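Local atomic coordinates of RNA methyltransferase, TrmH family (Porphyromonas gingivalis, PDB entry 2I6D), a protein that probably binds RNA and transfers a methyl group to it, as a putative RNA methyltransferase of the knotted TrmH (SpoU) family. Residues I10-L13 with R14-E18; R19-R22 with L23-Q26; F73-K76 with R77-T80. All blocks are in the same frame, centred on the assembly; numbering follows the deposited sequence.

Contact 1. Residues I10-L13 with R14-E18; sequences IKFL and RSLRE
Ile10 O takes the amide of Arg14 (N to O 2.9 Å) and Lys11 O that of Ser15 (N to O 3.0 Å), i to i+4 bonds near the end of helix 7-15, where a type I turn from Ser15 to Glu18 leads the chain on. Ser15 shows how a hydroxyl near a helix end can turn back on the backbone: with chi1 at 75°, OG sits between its own N and carbonyl carbon and reaches Phe12 O at 2.6 Å, donating a bond that supplements the weak one from Ser15 N. Leu13 O is held differently, by a weak bond from Leu16 N and by a water that donates to it and accepts from Arg17 NH2, the water lying in the guanidinium plane at its edge. Arg14 runs beside Ile10, its CD 3.7 Å from Ile10 CG2, before bending at chi3; its NH1 goes on to Arg77 O. Four residues on from Phe12, Leu16 brings CD1 to the ring, 4.1 Å from CE2 and equally near CZ. Phe12, Leu13 and Leu16 all rest on Val90 of strand 87-92, Phe12 and Leu13 also touch strand 45-51, and Ser15 packs against Tyr21 of helix 19-25.

Contact 2. Residues R19-R22 with L23-Q26; sequences RKYR and LREQ
In helix 19-25, a short helix that ends in a Schellman motif with Gln26, at positive phi, as its C-prime residue, Arg19 and Leu23 meet one turn apart. The Arg19 side chain, extended as far as NE, lays one guanidinium face over the Leu23 methyls: CD1 stands 3.6 Å above the plane, toward its rim, and CD2 is 3.6 Å from NH1. The hydrocarbon thus covers a charged group whose NH2 forms a salt bridge with Asp140. Beneath them Arg19 O accepts from Leu23 N at 2.9 Å, opening the i to i+4 ladder. Lys20 O receives Arg24 N. Beyond the backbone these two side chains run the same way: Lys20 CE packs 3.4 Å from Arg24 NH2, and the like charges Lys20 NZ and Arg24 NH2 are 4.3 Å apart. Lys20 NZ also gives a weak bond to Tyr21 OH. Tyr21 O takes Glu25 N; the Tyr21 ring, with Lys20 CG over the centre of one face, has CE1 3.6 Å from Arg24 NH1, the ring and guanidinium planes 78° apart. Arg22, the buried one of the set, bends at chi3 (-68°) and carries its NH2 to a salt bridge with Asp140, and through NH1 reaches Leu16 O, while Arg19 CA lies over one guanidinium face. Arg22 O accepts from Ala27 N, the longer-span bond of the Schellman pair; the shorter, Gln26 N to Leu23 O, is weak. Leu23 O has a second, firmer donor in the Gln26 side-chain amide: NE2 comes in the carbonyl plane, on a lone pair, at 2.8 Å.

Contact 3. Residues F73-K76 with R77-T80; sequences FDFK and RIST
An Asx turn begins the short 3-10 turn that interrupts the loop between strands 65-69 and 87-92: Asp74 OD1 accepts from Lys76 N at 2.9 Å, met from above the carboxylate plane, and Asp74 O then receives Arg77 N. Phe75 O is gripped by two amides from different directions, Ser79 N nearly in line with the C=O bond and Ile78 N, at 3.0 Å, well above the carbonyl plane. Arg77, bent at chi3, swings its guanidinium back to Phe73, whose CE1 lies over one guanidinium face, 3.4 Å from NH1; the two planes are 34° apart. A water accepting from both Arg77 NH1 and Asp74 N links the guanidinium to the backbone of Asp74. Farther along the ring, Phe73 CE2 meets Ile78 CD1 at 4.0 Å. The same methyl touches Phe75 CD2 at 3.8 Å, so one branch of Ile78 serves both phenylalanines, with CG1 placed between its own N and carbonyl carbon (chi1 59°). A second water donates to Lys76 O and Ser79 O, and Ser79 OG is bonded to Glu31. The i to i+3 bonds Arg77 N to Asp74 O and Ile78 N to Phe75 O, closed by the i to i+4 bond Ser79 N to Phe75 O, are typical of a 3-10 turn begun by an Asx turn.

Overall arrangement
The three contacts show how turns that are each local become one structure through what lies between them. All fall in the region assigned to the MRM3-like substrate-binding family, where RNA recognition is only inferred, beside the four-stranded mixed sheet that holds strands 45-51, 65-69 and 87-92, and come in series along the chain. Contacts 1 and 2 occupy the consecutive helices 7-15 and 19-25, their centres about 10 Å apart and directly touching. Contact 3 lies about 11 Å from contact 1, centre to centre, and also touches it. Contacts 2 and 3 do not meet. Contact 1 therefore bridges the other two, and contact 2 reaches Asp140, in the SpoU methylase range, by the salt bridges of Arg19 and Arg22, joining the two family regions.

Contact 1. Residues I10-L13 with R14-E18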
# COMPACT_ATOMS: atom_id res chain seq x y z
N ILE A 10 11.72 16.85 17.33
CA ILE A 10 10.91 15.86 18.02
C ILE A 10 9.41 16.09 17.74
O ILE A 10 8.69 15.17 17.41
CB ILE A 10 11.24 15.85 19.54
CG1 ILE A 10 12.65 15.26 19.76
CG2 ILE A 10 10.17 15.08 20.34
CD1 ILE A 10 13.17 15.38 21.18
N LYS A 11 8.97 17.34 17.84
CA LYS A 11 7.58 17.68 17.53
C LYS A 11 7.22 17.30 16.09
O LYS A 11 6.21 16.64 15.83
CB LYS A 11 7.36 19.18 17.79
CG LYS A 11 5.96 19.68 17.51
CD LYS A 11 5.89 21.16 17.90
CE LYS A 11 4.49 21.73 17.73
NZ LYS A 11 4.18 21.92 16.28
N PHE A 12 8.09 17.67 15.15
CA PHE A 12 7.91 17.31 13.75
C PHE A 12 7.79 15.80 13.54
O PHE A 12 6.83 15.33 12.93
CB PHE A 12 9.06 17.88 12.91
CG PHE A 12 9.07 17.40 11.50
CD1 PHE A 12 8.19 17.95 10.57
CD2 PHE A 12 9.97 16.40 11.09
CE1 PHE A 12 8.19 17.50 9.25
CE2 PHE A 12 9.98 15.96 9.78
CZ PHE A 12 9.08 16.51 8.86
N LEU A 13 8.79 15.04 14.03
CA LEU A 13 8.77 13.58 13.94
C LEU A 13 7.48 12.96 14.50
O LEU A 13 6.87 12.06 13.88
CB LEU A 13 10.02 13.00 14.63
CG LEU A 13 11.30 13.15 13.79
CD1 LEU A 13 12.51 13.01 14.68
CD2 LEU A 13 11.35 12.10 12.59
N ARG A 14 7.07 13.44 15.67
CA ARG A 14 5.87 12.88 16.34
C ARG A 14 4.58 13.20 15.58
O ARG A 14 3.64 12.42 15.57
CB ARG A 14 5.76 13.37 17.79
CG ARG A 14 6.89 12.83 18.69
CD ARG A 14 6.84 13.42 20.11
NE ARG A 14 5.57 13.19 20.79
CZ ARG A 14 5.20 12.03 21.31
NH1 ARG A 14 6.02 10.97 21.27
NH2 ARG A 14 4.01 11.92 21.90
N SER A 15 4.54 14.36 14.92
CA SER A 15 3.35 14.82 14.21
C SER A 15 3.00 13.89 13.05
O SER A 15 1.83 13.81 12.65
CB SER A 15 3.55 16.25 13.70
OG SER A 15 4.41 16.24 12.56
N LEU A 16 3.98 13.16 12.51
CA LEU A 16 3.75 12.40 11.28
C LEU A 16 2.93 11.12 11.49
O LEU A 16 2.50 10.46 10.52
CB LEU A 16 5.07 12.08 10.57
CG LEU A 16 5.87 13.31 10.17
CD1 LEU A 16 7.23 12.87 9.57
CD2 LEU A 16 5.11 14.28 9.22
N ARG A 17 2.68 10.78 12.75
CA ARG A 17 1.74 9.71 13.04
C ARG A 17 0.26 10.11 12.75
O ARG A 17 -0.62 9.24 12.73
CB ARG A 17 1.88 9.26 14.48
CG ARG A 17 1.29 10.19 15.53
CD ARG A 17 1.96 9.89 16.88
NE ARG A 17 3.41 9.79 16.69
CZ ARG A 17 4.29 9.33 17.58
NH1 ARG A 17 3.88 8.91 18.77
NH2 ARG A 17 5.59 9.31 17.28
N GLU A 18 0.01 11.40 12.54
CA GLU A 18 -1.33 11.89 12.22
C GLU A 18 -1.44 12.24 10.74
O GLU A 18 -0.57 12.93 10.20
CB GLU A 18 -1.65 13.16 13.02
CG GLU A 18 -1.53 13.01 14.53
CD GLU A 18 -1.55 14.37 15.26
OE1 GLU A 18 -2.54 15.11 15.11
OE2 GLU A 18 -0.56 14.68 15.97
O HOH W 1 5.55 9.83 14.57

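Contact 2. Residues R19-R22 with L23-Q26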
# COMPACT_ATOMS: atom_id res chain seq x y z
N ARG A 19 -2.52 11.80 10.10
CA ARG A 19 -2.73 12.08 8.68
C ARG A 19 -2.68 13.59 8.39
O ARG A 19 -2.13 14.03 7.37
CB ARG A 19 -4.08 11.51 8.22
CG ARG A 19 -4.48 12.00 6.86
CD ARG A 19 -5.42 11.07 6.14
NE ARG A 19 -5.64 11.53 4.77
CZ ARG A 19 -4.79 11.34 3.76
NH1 ARG A 19 -5.09 11.81 2.56
NH2 ARG A 19 -3.64 10.69 3.93
N LYS A 20 -3.26 14.37 9.29
CA LYS A 20 -3.31 15.82 9.17
C LYS A 20 -1.92 16.39 8.89
O LYS A 20 -1.74 17.22 7.99
CB LYS A 20 -3.91 16.43 10.44
CG LYS A 20 -3.78 17.94 10.57
CD LYS A 20 -4.17 18.38 11.99
CE LYS A 20 -3.93 19.85 12.20
NZ LYS A 20 -4.41 20.29 13.55
N TYR A 21 -0.93 15.93 9.65
CA TYR A 21 0.42 16.45 9.52
C TYR A 21 1.22 15.84 8.38
O TYR A 21 2.06 16.53 7.78
CB TYR A 21 1.15 16.39 10.86
CG TYR A 21 0.51 17.36 11.84
CD1 TYR A 21 0.67 18.74 11.69
CD2 TYR A 21 -0.31 16.90 12.87
CE1 TYR A 21 0.07 19.63 12.56
CE2 TYR A 21 -0.92 17.80 13.75
CZ TYR A 21 -0.72 19.15 13.59
OH TYR A 21 -1.32 20.05 14.42
N ARG A 22 0.94 14.58 8.04
CA ARG A 22 1.55 13.98 6.86
C ARG A 22 1.15 14.80 5.64
O ARG A 22 2.00 15.08 4.80
CB ARG A 22 1.15 12.52 6.68
CG ARG A 22 1.73 11.61 7.76
CD ARG A 22 1.67 10.12 7.36
NE ARG A 22 0.29 9.62 7.29
CZ ARG A 22 -0.41 9.20 8.34
NH1 ARG A 22 0.11 9.22 9.56
NH2 ARG A 22 -1.65 8.76 8.16
N LEU A 23 -0.12 15.21 5.59
CA LEU A 23 -0.63 16.01 4.48
C LEU A 23 -0.02 17.41 4.46
O LEU A 23 0.39 17.89 3.40
CB LEU A 23 -2.16 16.13 4.56
CG LEU A 23 -2.98 14.91 4.16
CD1 LEU A 23 -4.44 15.17 4.45
CD2 LEU A 23 -2.76 14.53 2.68
N ARG A 24 0.04 18.05 5.63
CA ARG A 24 0.52 19.43 5.71
C ARG A 24 2.00 19.50 5.35
O ARG A 24 2.45 20.43 4.66
CB ARG A 24 0.29 19.97 7.11
CG ARG A 24 0.43 21.44 7.20
CD ARG A 24 0.09 21.93 8.56
NE ARG A 24 -1.35 22.02 8.78
CZ ARG A 24 -1.89 22.38 9.94
NH1 ARG A 24 -1.11 22.69 10.96
NH2 ARG A 24 -3.21 22.43 10.07
N GLU A 25 2.75 18.50 5.83
CA GLU A 25 4.19 18.42 5.62
C GLU A 25 4.57 17.68 4.35
O GLU A 25 5.74 17.68 3.97
CB GLU A 25 4.86 17.71 6.81
CG GLU A 25 4.75 18.45 8.15
CD GLU A 25 5.32 19.86 8.09
OE1 GLU A 25 6.31 20.08 7.35
OE2 GLU A 25 4.78 20.75 8.78
N GLN A 26 3.58 17.05 3.71
CA GLN A 26 3.82 16.17 2.56
C GLN A 26 4.97 15.24 2.90
O GLN A 26 5.95 15.14 2.15
CB GLN A 26 4.07 16.97 1.27
CG GLN A 26 2.78 17.60 0.67
CD GLN A 26 1.76 16.54 0.25
OE1 GLN A 26 2.02 15.73 -0.66
NE2 GLN A 26 0.60 16.53 0.91

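Contact 3. Residues F73-K76 with R77-T80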
# COMPACT_ATOMS: atom_id res chain seq x y z
N PHE A 73 19.82 7.30 23.78
CA PHE A 73 18.59 7.98 23.35
C PHE A 73 17.42 7.00 23.35
O PHE A 73 17.54 5.89 22.85
CB PHE A 73 18.73 8.58 21.95
CG PHE A 73 17.46 9.24 21.44
CD1 PHE A 73 17.18 10.56 21.76
CD2 PHE A 73 16.56 8.52 20.67
CE1 PHE A 73 16.00 11.18 21.30
CE2 PHE A 73 15.38 9.13 20.19
CZ PHE A 73 15.10 10.46 20.52
N ASP A 74 16.29 7.42 23.91
CA ASP A 74 15.11 6.58 23.98
C ASP A 74 14.20 6.80 22.78
O ASP A 74 13.45 7.77 22.73
CB ASP A 74 14.36 6.83 25.28
CG ASP A 74 13.23 5.86 25.50
OD1 ASP A 74 12.85 5.15 24.55
OD2 ASP A 74 12.72 5.79 26.64
N PHE A 75 14.22 5.86 21.84
CA PHE A 75 13.41 6.01 20.63
C PHE A 75 11.90 6.07 20.86
O PHE A 75 11.18 6.54 19.99
CB PHE A 75 13.77 4.97 19.56
CG PHE A 75 14.93 5.40 18.69
CD1 PHE A 75 16.24 5.29 19.17
CD2 PHE A 75 14.71 6.02 17.46
CE1 PHE A 75 17.31 5.73 18.42
CE2 PHE A 75 15.79 6.46 16.71
CZ PHE A 75 17.11 6.31 17.20
N LYS A 76 11.43 5.62 22.03
CA LYS A 76 10.01 5.80 22.37
C LYS A 76 9.63 7.28 22.41
O LYS A 76 8.44 7.61 22.40
CB LYS A 76 9.64 5.12 23.70
CG LYS A 76 9.79 3.60 23.66
CD LYS A 76 9.51 2.93 25.02
CE LYS A 76 9.66 1.41 24.88
NZ LYS A 76 9.19 0.68 26.10
N ARG A 77 10.63 8.16 22.48
CA ARG A 77 10.36 9.60 22.46
C ARG A 77 9.79 10.05 21.12
O ARG A 77 9.03 11.02 21.06
CB ARG A 77 11.61 10.41 22.81
CG ARG A 77 12.01 10.25 24.25
CD ARG A 77 13.43 10.76 24.50
NE ARG A 77 13.47 12.21 24.43
CZ ARG A 77 14.58 12.93 24.45
NH1 ARG A 77 15.78 12.34 24.49
NH2 ARG A 77 14.49 14.25 24.43
N ILE A 78 10.11 9.29 20.07
CA ILE A 78 9.72 9.66 18.70
C ILE A 78 8.97 8.56 17.91
O ILE A 78 8.26 8.86 16.94
CB ILE A 78 10.94 10.19 17.91
CG1 ILE A 78 12.05 9.13 17.85
CG2 ILE A 78 11.42 11.55 18.49
CD1 ILE A 78 13.18 9.46 16.87
N SER A 79 9.12 7.31 18.33
CA SER A 79 8.53 6.19 17.59
C SER A 79 7.05 5.93 17.86
O SER A 79 6.51 6.30 18.90
CB SER A 79 9.35 4.90 17.82
OG SER A 79 8.69 3.75 17.28
N THR A 80 6.42 5.25 16.91
CA THR A 80 5.04 4.84 17.03
C THR A 80 4.97 3.38 17.43
O THR A 80 3.88 2.84 17.59
CB THR A 80 4.27 5.01 15.70
OG1 THR A 80 4.92 4.24 14.66
CG2 THR A 80 4.24 6.50 15.29
O HOH W 2 16.43 9.84 25.75
O HOH W 3 6.45 8.40 20.55